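Local coordinates for dual specificity protein phosphatase 12 (Homo sapiens, PDB 4KI9) that removes phosphate groups from phosphotyrosine as well as phosphoserine and phosphothreonine residues of proteins, at residues Y153-Y156 and R157-K160. The protein carries 2 engineered substitutions. Residues are numbered along the deposited sequence; the frame is centred on the assembly and turned at random.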
loop_
_atom_site.group_PDB
_atom_site.type_symbol
_atom_site.label_atom_id
_atom_site.label_comp_id
_atom_site.label_asym_id
_atom_site.label_seq_id
_atom_site.Cartn_x
_atom_site.Cartn_y
_atom_site.Cartn_z
ATOM N N TYR A 153 12.692 -15.023 -0.299
ATOM C CA TYR A 153 11.246 -15.259 -0.248
ATOM C C TYR A 153 10.921 -16.618 0.355
ATOM O O TYR A 153 9.997 -16.749 1.166
ATOM C CB TYR A 153 10.593 -15.147 -1.647
ATOM C CG TYR A 153 9.079 -15.237 -1.564
ATOM C CD1 TYR A 153 8.410 -16.398 -1.919
ATOM C CD2 TYR A 153 8.331 -14.169 -1.079
ATOM C CE1 TYR A 153 7.026 -16.486 -1.827
ATOM C CE2 TYR A 153 6.944 -14.245 -0.981
ATOM C CZ TYR A 153 6.297 -15.403 -1.357
ATOM O OH TYR A 153 4.923 -15.499 -1.243
ATOM N N LYS A 154 11.675 -17.638 -0.035
ATOM C CA LYS A 154 11.404 -18.973 0.485
ATOM C C LYS A 154 11.599 -19.014 1.995
ATOM O O LYS A 154 10.766 -19.566 2.707
ATOM C CB LYS A 154 12.262 -20.024 -0.221
ATOM C CG LYS A 154 11.875 -20.223 -1.683
ATOM C CD LYS A 154 12.917 -21.017 -2.440
ATOM C CE LYS A 154 12.512 -21.159 -3.899
ATOM N NZ LYS A 154 13.625 -21.687 -4.738
ATOM N N GLN A 155 12.685 -18.415 2.487
ATOM C CA GLN A 155 12.936 -18.415 3.929
ATOM C C GLN A 155 11.827 -17.665 4.667
ATOM O O GLN A 155 11.367 -18.092 5.721
ATOM C CB GLN A 155 14.304 -17.802 4.254
ATOM C CG GLN A 155 14.662 -17.893 5.716
ATOM C CD GLN A 155 14.935 -19.323 6.160
ATOM O OE1 GLN A 155 15.186 -20.203 5.334
ATOM N NE2 GLN A 155 14.880 -19.560 7.469
ATOM N N TYR A 156 11.398 -16.545 4.101
ATOM C CA TYR A 156 10.319 -15.750 4.671
ATOM C C TYR A 156 9.005 -16.535 4.793
ATOM O O TYR A 156 8.299 -16.424 5.800
ATOM C CB TYR A 156 10.100 -14.515 3.795
ATOM C CG TYR A 156 8.824 -13.748 4.052
ATOM C CD1 TYR A 156 7.711 -13.900 3.218
ATOM C CD2 TYR A 156 8.742 -12.835 5.091
ATOM C CE1 TYR A 156 6.540 -13.176 3.443
ATOM C CE2 TYR A 156 7.578 -12.103 5.318
ATOM C CZ TYR A 156 6.487 -12.277 4.486
ATOM O OH TYR A 156 5.340 -11.548 4.709
ATOM N N ARG A 157 8.669 -17.308 3.764
ATOM C CA ARG A 157 7.439 -18.105 3.786
ATOM C C ARG A 157 7.533 -19.302 4.752
ATOM O O ARG A 157 6.558 -19.670 5.400
ATOM C CB ARG A 157 7.050 -18.557 2.373
ATOM C CG ARG A 157 6.550 -17.424 1.439
ATOM C CD ARG A 157 5.271 -16.746 1.924
ATOM N NE ARG A 157 4.301 -17.726 2.407
ATOM C CZ ARG A 157 3.375 -17.484 3.332
ATOM N NH1 ARG A 157 3.258 -16.274 3.873
ATOM N NH2 ARG A 157 2.567 -18.463 3.726
ATOM N N LEU A 158 8.706 -19.907 4.858
ATOM C CA LEU A 158 8.904 -20.952 5.858
ATOM C C LEU A 158 8.687 -20.376 7.254
ATOM O O LEU A 158 8.067 -21.013 8.108
ATOM C CB LEU A 158 10.308 -21.568 5.761
ATOM C CG LEU A 158 10.666 -22.351 4.500
ATOM C CD1 LEU A 158 12.108 -22.807 4.563
ATOM C CD2 LEU A 158 9.729 -23.553 4.371
ATOM N N GLN A 159 9.200 -19.171 7.491
ATOM C CA GLN A 159 9.044 -18.541 8.803
ATOM C C GLN A 159 7.587 -18.199 9.076
ATOM O O GLN A 159 7.101 -18.358 10.192
ATOM C CB GLN A 159 9.932 -17.294 8.918
ATOM C CG GLN A 159 11.421 -17.646 8.841
ATOM C CD GLN A 159 12.342 -16.455 9.037
ATOM O OE1 GLN A 159 13.537 -16.532 8.751
ATOM N NE2 GLN A 159 11.793 -15.350 9.533
ATOM N N LYS A 160 6.888 -17.736 8.046
ATOM C CA LYS A 160 5.467 -17.418 8.186
ATOM C C LYS A 160 4.601 -18.582 8.657
ATOM O O LYS A 160 3.641 -18.378 9.407
ATOM C CB LYS A 160 4.922 -16.805 6.886
ATOM C CG LYS A 160 5.180 -15.304 6.798
ATOM C CD LYS A 160 4.277 -14.565 7.778
ATOM C CE LYS A 160 4.622 -13.098 7.872
ATOM N NZ LYS A 160 5.857 -12.896 8.650
HETATM O O HOH W 1 8.346 -14.320 8.083
#
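Y153 and R157, one turn apart on the C-terminal helix 151-160 of the phosphatase catalytic domain, lie side by side and point the same way. R157 CG sits over one face of the Y153 ring, 3.8 Å from its centroid, in a CH-pi contact displaced toward the rim, and R157 CD continues to 3.4 Å from Y153 OH. With CG anti to the backbone N (chi1 167°), the Y156 ring is carried along the helix to lie beneath K160 CG, 4.2 Å from the ring centroid. The chi2 bend of K160 (-72°) lays its chain along the ring, CE 3.6 Å from Y156 OH; the bend at chi4 turns NZ to a water that donates to Y156 O, a carbonyl that also takes the helical bond from K160 N at 3.0 Å. Y156 is buried against L138 and Q135 of helix 130-141, and its OH hydrogen-bonds D63 OD1; on the solvent side Q155 and Q159 merely cross, their amide planes 78° apart and Q159 OE1 3.5 Å from Q155 CG. With an alanine at Y156, D63 would probably lose this hydroxyl partner and K160 CG the ring face beneath it, leaving a gap against helix 130-141. D63 OD2 forms a salt bridge with R157 NH1, and Y153 OH bonds to S66, joining helix 151-160 to the domain. One carboxylate thus serves two partners through separate oxygens, and the guanidinium's charge probably keeps it ionised, a good acceptor for the hydroxyl.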